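Local atomic coordinates of GDSL-like protein (Roseburia intestinalis L1-82, PDB entry 6HFZ), a protein that removes acetyl groups from acetylated beta-mannans, acting as a two-domain carbohydrate esterase with a GDSL-type (SGNH hydrolase) catalytic fold. Residues T120-V125 with R160-P165; T83-V88 with T114-E119. One frame throughout, in Å; residues are numbered along the deposited sequence.

Contact 1. Residues T120-V125 with R160-P165; sequences TYEGLV and RHYNLP
E122 reaches across to Y162, and the phenol OH gives its hydrogen to OE1 of E122 over 2.6 Å. CG of E122 lies anti to the backbone N (chi1 -180°) and the chain runs out extended, which carries the carboxylate clear of its own helix; the two side chains cross at about a right angle. The hydroxyl comes to OE1 from the anti side, 22° out of the carboxylate plane, while OE1 itself lies at the edge of the phenol ring. Behind it, CG of E122 rests 4.1 Å from CE2 of Y162. OE1 also accepts from L230 N and OE2 pairs with T231 OG1, so three partners grip the buried carboxylate; the tyrosine OH in turn has R126 NH1 as a second partner. H161 flanks this bond. Its CD2 sits 4.0 Å from OE1 of E122 and 3.6 Å above one face of the Y162 ring, toward the rim, while its NE2 turns to A228 O.

In the SGNH fold this is where two successive beta-alpha-beta crossovers meet: helix 115-129 leads into strand 136-141, and helix 152-161 leads from it to the parallel strand 166-168. The second helix ends here in a Schellman motif, with N163 at positive phi (59°), and the chain turns so that Y162 and L164 both face helix 115-129.

One turn on from E122, V125 makes the apolar half of the contact. CG1 of V125 meets CD1 of L164 tip to tip at 3.5 Å, tight for two methyls, and lies 4.2 Å from CD2 of Y162, oblique to the ring. I158 of helix 152-161, one turn before Y162, packs against both E122 and V125.

Contact 2. Residues T83-V88 with T114-E119; sequences TSQFGV and TEHFME
The CA atoms of S84 and F117 are the nearest pair across the contact, 7.1 Å apart, where the first turns of helices 84-88 and 115-119 run nearly parallel (23°) with their axes 10.1 Å apart. T83 is the N-cap of the first helix: its OG1 takes a weak bond from Q85 N and also lies 3.7 Å from CE1 of F117, at the ring edge. S84 OG comes to the same edge, 4.2 Å from CD1 of F117, though its main partner is D111. The H116 ring turns its edge to one face of F117, its CD2 3.6 Å above the ring centre. From there NE2 of H116 donates to OE1 of Q85 over 2.8 Å, a fairly straight bond (159°) in the imidazole plane but well above the amide plane. ND1 of H116 pairs with E337, whose carboxylate would probably favour a doubly protonated ring, and Y235 meets the same imidazole at about 90°. The extended chain of Q85 carries its amide to H116, and the amide NE2 holds T334 OG1. A leucine in place of Q85 would probably leave H116 NE2 without its acceptor and the T334 hydroxyl without its amide mate. Here the two helices, which follow strands 71-78 and 102-106 of the catalytic fold, meet strand 329-336 of the beta domain, where F86 packs on L330 and L332.

Overall arrangement
Helix 115-129 carries both contacts, whose centres lie 11 Å apart: contact 2 uses its first turn and contact 1 the turns that follow. They join directly at S84, whose OG is 2.8 Å from T120 OG1, probably a hydrogen bond, and farther along V88 CG2 packs 3.7 Å from L124 N. The helix is thus held between helix 84-96 in contact 2 and the end of helix 152-161 in contact 1. Contact 2 adjoins the beta domain, and contact 1 the 227-231 loop on the chain's way there. The probable Ser-His-Asp triad, S41, H193 and D190, draws no member from these four segments.

Contact 1. Residues T120-V125 with R160-P165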
loop_
_atom_site.group_PDB
_atom_site.type_symbol
_atom_site.label_atom_id
_atom_site.label_comp_id
_atom_site.label_asym_id
_atom_site.label_seq_id
_atom_site.Cartn_x
_atom_site.Cartn_y
_atom_site.Cartn_z
ATOM N N THR A 120 3.320 -10.009 4.083
ATOM C CA THR A 120 2.328 -8.931 4.177
ATOM C C THR A 120 1.496 -8.861 2.885
ATOM O O THR A 120 0.272 -8.677 2.934
ATOM C CB THR A 120 2.920 -7.583 4.594
ATOM O OG1 THR A 120 3.797 -7.137 3.548
ATOM C CG2 THR A 120 3.708 -7.639 5.886
ATOM N N TYR A 121 2.136 -8.915 1.714
ATOM C CA TYR A 121 1.402 -8.910 0.434
ATOM C C TYR A 121 0.446 -10.102 0.308
ATOM O O TYR A 121 -0.664 -9.945 -0.203
ATOM C CB TYR A 121 2.427 -8.898 -0.682
ATOM C CG TYR A 121 1.993 -8.536 -2.064
ATOM C CD1 TYR A 121 1.977 -7.211 -2.453
ATOM C CD2 TYR A 121 1.821 -9.523 -3.030
ATOM C CE1 TYR A 121 1.741 -6.859 -3.762
ATOM C CE2 TYR A 121 1.574 -9.183 -4.343
ATOM C CZ TYR A 121 1.535 -7.845 -4.705
ATOM O OH TYR A 121 1.373 -7.466 -6.013
ATOM N N GLU A 122 0.861 -11.292 0.785
ATOM C CA GLU A 122 -0.033 -12.438 0.760
ATOM C C GLU A 122 -1.295 -12.158 1.607
ATOM O O GLU A 122 -2.418 -12.440 1.140
ATOM C CB GLU A 122 0.639 -13.735 1.221
ATOM C CG GLU A 122 -0.346 -14.882 1.168
ATOM C CD GLU A 122 0.262 -16.272 1.228
ATOM O OE1 GLU A 122 -0.245 -17.174 0.484
ATOM O OE2 GLU A 122 1.240 -16.435 1.931
ATOM N N GLY A 123 -1.120 -11.607 2.818
ATOM C CA GLY A 123 -2.242 -11.210 3.652
ATOM C C GLY A 123 -3.166 -10.247 2.945
ATOM O O GLY A 123 -4.374 -10.409 2.995
ATOM N N LEU A 124 -2.585 -9.235 2.266
ATOM C CA LEU A 124 -3.390 -8.257 1.542
ATOM C C LEU A 124 -4.170 -8.928 0.413
ATOM O O LEU A 124 -5.432 -8.700 0.255
ATOM C CB LEU A 124 -2.474 -7.158 0.989
ATOM C CG LEU A 124 -3.190 -6.184 0.052
ATOM C CD1 LEU A 124 -4.307 -5.407 0.767
ATOM C CD2 LEU A 124 -2.186 -5.225 -0.599
ATOM N N VAL A 125 -3.479 -9.731 -0.405
ATOM C CA VAL A 125 -4.115 -10.400 -1.537
ATOM C C VAL A 125 -5.274 -11.302 -1.043
ATOM O O VAL A 125 -6.380 -11.303 -1.627
ATOM C CB VAL A 125 -3.091 -11.164 -2.408
ATOM C CG1 VAL A 125 -3.763 -12.102 -3.402
ATOM C CG2 VAL A 125 -2.126 -10.228 -3.113
ATOM N N ARG A 160 1.376 -16.174 -8.767
ATOM C CA ARG A 160 1.287 -17.517 -9.385
ATOM C C ARG A 160 0.523 -18.435 -8.413
ATOM O O ARG A 160 -0.307 -19.277 -8.856
ATOM C CB ARG A 160 2.701 -18.003 -9.734
ATOM C CG ARG A 160 3.305 -17.322 -10.957
ATOM C CD ARG A 160 4.646 -17.898 -11.374
ATOM N NE ARG A 160 5.637 -17.840 -10.331
ATOM C CZ ARG A 160 6.451 -16.811 -10.126
ATOM N NH1 ARG A 160 6.363 -15.703 -10.862
ATOM N NH2 ARG A 160 7.391 -16.953 -9.221
ATOM N N HIS A 161 0.739 -18.228 -7.106
ATOM C CA HIS A 161 0.082 -19.060 -6.052
ATOM C C HIS A 161 -1.448 -18.940 -6.173
ATOM O O HIS A 161 -2.163 -19.948 -6.022
ATOM C CB HIS A 161 0.549 -18.726 -4.637
ATOM C CG HIS A 161 0.160 -19.762 -3.620
ATOM N ND1 HIS A 161 0.707 -21.020 -3.633
ATOM C CD2 HIS A 161 -0.720 -19.732 -2.585
ATOM C CE1 HIS A 161 0.181 -21.742 -2.651
ATOM N NE2 HIS A 161 -0.681 -20.966 -1.969
ATOM N N TYR A 162 -1.958 -17.742 -6.467
ATOM C CA TYR A 162 -3.446 -17.483 -6.477
ATOM C C TYR A 162 -3.987 -17.430 -7.897
ATOM O O TYR A 162 -5.167 -17.136 -8.046
ATOM C CB TYR A 162 -3.798 -16.222 -5.676
ATOM C CG TYR A 162 -3.494 -16.438 -4.221
ATOM C CD1 TYR A 162 -4.384 -17.160 -3.450
ATOM C CD2 TYR A 162 -2.297 -16.044 -3.639
ATOM C CE1 TYR A 162 -4.119 -17.461 -2.126
ATOM C CE2 TYR A 162 -2.036 -16.315 -2.302
ATOM C CZ TYR A 162 -2.950 -17.037 -1.547
ATOM O OH TYR A 162 -2.689 -17.377 -0.240
ATOM N N ASN A 163 -3.130 -17.649 -8.917
ATOM C CA ASN A 163 -3.534 -17.567 -10.331
ATOM C C ASN A 163 -4.089 -16.180 -10.662
ATOM O O ASN A 163 -5.139 -16.051 -11.332
ATOM C CB ASN A 163 -4.490 -18.714 -10.655
ATOM C CG ASN A 163 -3.747 -20.032 -10.720
ATOM O OD1 ASN A 163 -2.948 -20.237 -11.627
ATOM N ND2 ASN A 163 -3.964 -20.921 -9.765
ATOM N N LEU A 164 -3.368 -15.130 -10.224
ATOM C CA LEU A 164 -3.777 -13.772 -10.502
ATOM C C LEU A 164 -3.053 -13.211 -11.701
ATOM O O LEU A 164 -1.850 -13.401 -11.854
ATOM C CB LEU A 164 -3.530 -12.868 -9.295
ATOM C CG LEU A 164 -4.305 -13.222 -8.032
ATOM C CD1 LEU A 164 -3.894 -12.303 -6.885
ATOM C CD2 LEU A 164 -5.780 -13.121 -8.271
ATOM N N PRO A 165 -3.776 -12.462 -12.546
ATOM C CA PRO A 165 -3.129 -11.718 -13.629
ATOM C C PRO A 165 -2.187 -10.654 -13.067
ATOM O O PRO A 165 -2.492 -10.058 -12.032
ATOM C CB PRO A 165 -4.277 -11.101 -14.425
ATOM C CG PRO A 165 -5.493 -11.168 -13.521
ATOM C CD PRO A 165 -5.228 -12.277 -12.516
#

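Contact 2. Residues T83-V88 with T114-E119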
loop_
_atom_site.group_PDB
_atom_site.type_symbol
_atom_site.label_atom_id
_atom_site.label_comp_id
_atom_site.label_asym_id
_atom_site.label_seq_id
_atom_site.Cartn_x
_atom_site.Cartn_y
_atom_site.Cartn_z
ATOM N N THR A 83 3.416 0.734 2.212
ATOM C CA THR A 83 3.672 -0.636 1.722
ATOM C C THR A 83 2.414 -1.475 1.819
ATOM O O THR A 83 1.385 -1.022 2.385
ATOM C CB THR A 83 4.781 -1.290 2.579
ATOM O OG1 THR A 83 4.306 -1.519 3.910
ATOM C CG2 THR A 83 6.031 -0.439 2.632
ATOM N N SER A 84 2.533 -2.751 1.421
ATOM C CA SER A 84 1.460 -3.715 1.538
ATOM C C SER A 84 1.179 -4.022 3.011
ATOM O O SER A 84 0.084 -4.483 3.329
ATOM C CB SER A 84 1.764 -4.980 0.776
ATOM O OG SER A 84 2.880 -5.668 1.330
ATOM N N GLN A 85 2.152 -3.766 3.904
ATOM C CA GLN A 85 1.911 -3.962 5.371
ATOM C C GLN A 85 0.858 -2.942 5.854
ATOM O O GLN A 85 -0.067 -3.309 6.574
ATOM C CB GLN A 85 3.231 -3.917 6.144
ATOM C CG GLN A 85 3.097 -4.224 7.630
ATOM C CD GLN A 85 4.465 -4.369 8.247
ATOM O OE1 GLN A 85 5.486 -4.141 7.598
ATOM N NE2 GLN A 85 4.521 -4.728 9.527
ATOM N N PHE A 86 0.957 -1.682 5.421
ATOM C CA PHE A 86 -0.134 -0.733 5.734
ATOM C C PHE A 86 -1.394 -1.103 4.939
ATOM O O PHE A 86 -2.512 -1.069 5.459
ATOM C CB PHE A 86 0.334 0.687 5.519
ATOM C CG PHE A 86 -0.666 1.765 5.877
ATOM C CD1 PHE A 86 -1.592 1.593 6.897
ATOM C CD2 PHE A 86 -0.627 2.983 5.234
ATOM C CE1 PHE A 86 -2.488 2.600 7.236
ATOM C CE2 PHE A 86 -1.516 3.993 5.584
ATOM C CZ PHE A 86 -2.442 3.796 6.586
ATOM N N GLY A 87 -1.207 -1.527 3.672
ATOM C CA GLY A 87 -2.351 -1.908 2.819
ATOM C C GLY A 87 -3.307 -2.924 3.442
ATOM O O GLY A 87 -4.545 -2.754 3.373
ATOM N N VAL A 88 -2.775 -3.997 3.995
ATOM C CA VAL A 88 -3.647 -5.040 4.589
ATOM C C VAL A 88 -4.400 -4.494 5.812
ATOM O O VAL A 88 -5.590 -4.850 6.005
ATOM C CB VAL A 88 -2.895 -6.366 4.879
ATOM C CG1 VAL A 88 -1.828 -6.145 5.917
ATOM C CG2 VAL A 88 -3.840 -7.498 5.267
ATOM N N THR A 114 11.561 -8.970 0.098
ATOM C CA THR A 114 11.965 -9.753 1.246
ATOM C C THR A 114 10.828 -10.672 1.618
ATOM O O THR A 114 9.685 -10.402 1.279
ATOM C CB THR A 114 12.353 -8.884 2.461
ATOM O OG1 THR A 114 11.198 -8.157 2.900
ATOM C CG2 THR A 114 13.541 -7.987 2.182
ATOM N N GLU A 115 11.137 -11.691 2.438
ATOM C CA GLU A 115 10.121 -12.654 2.859
ATOM C C GLU A 115 9.047 -11.997 3.728
ATOM O O GLU A 115 7.900 -12.400 3.645
ATOM C CB GLU A 115 10.779 -13.829 3.575
ATOM C CG GLU A 115 11.636 -14.630 2.623
ATOM C CD GLU A 115 11.088 -15.991 2.246
ATOM O OE1 GLU A 115 9.843 -16.215 2.376
ATOM O OE2 GLU A 115 11.919 -16.841 1.844
ATOM N N HIS A 116 9.439 -10.980 4.502
ATOM C CA HIS A 116 8.514 -10.174 5.312
ATOM C C HIS A 116 7.406 -9.581 4.427
ATOM O O HIS A 116 6.231 -9.733 4.744
ATOM C CB HIS A 116 9.291 -9.081 6.053
ATOM C CG HIS A 116 8.412 -8.093 6.730
ATOM N ND1 HIS A 116 7.719 -8.383 7.898
ATOM C CD2 HIS A 116 8.056 -6.834 6.380
ATOM C CE1 HIS A 116 6.980 -7.338 8.225
ATOM N NE2 HIS A 116 7.181 -6.374 7.323
ATOM N N PHE A 117 7.789 -8.886 3.346
ATOM C CA PHE A 117 6.837 -8.288 2.421
ATOM C C PHE A 117 6.089 -9.325 1.577
ATOM O O PHE A 117 4.934 -9.096 1.196
ATOM C CB PHE A 117 7.521 -7.153 1.637
ATOM C CG PHE A 117 7.746 -5.934 2.499
ATOM C CD1 PHE A 117 6.675 -5.180 2.971
ATOM C CD2 PHE A 117 9.034 -5.542 2.858
ATOM C CE1 PHE A 117 6.888 -4.099 3.813
ATOM C CE2 PHE A 117 9.246 -4.432 3.666
ATOM C CZ PHE A 117 8.172 -3.713 4.139
HETATM N N MSE A 118 6.707 -10.475 1.285
HETATM C CA MSE A 118 5.954 -11.565 0.676
HETATM C C MSE A 118 4.775 -11.924 1.583
HETATM O O MSE A 118 3.654 -12.137 1.105
HETATM C CB MSE A 118 6.717 -12.840 0.320
HETATM C CG MSE A 118 5.860 -13.655 -0.606
HETATM SE SE MSE A 118 6.900 -15.118 -1.429
HETATM C CE MSE A 118 8.060 -15.509 0.117
ATOM N N GLU A 119 5.033 -11.970 2.890
ATOM C CA GLU A 119 4.012 -12.356 3.863
ATOM C C GLU A 119 2.921 -11.281 3.994
ATOM O O GLU A 119 1.734 -11.607 3.975
ATOM C CB GLU A 119 4.676 -12.666 5.209
ATOM C CG GLU A 119 3.719 -13.314 6.194
ATOM C CD GLU A 119 4.305 -13.736 7.538
ATOM O OE1 GLU A 119 5.530 -13.575 7.758
ATOM O OE2 GLU A 119 3.541 -14.190 8.387
#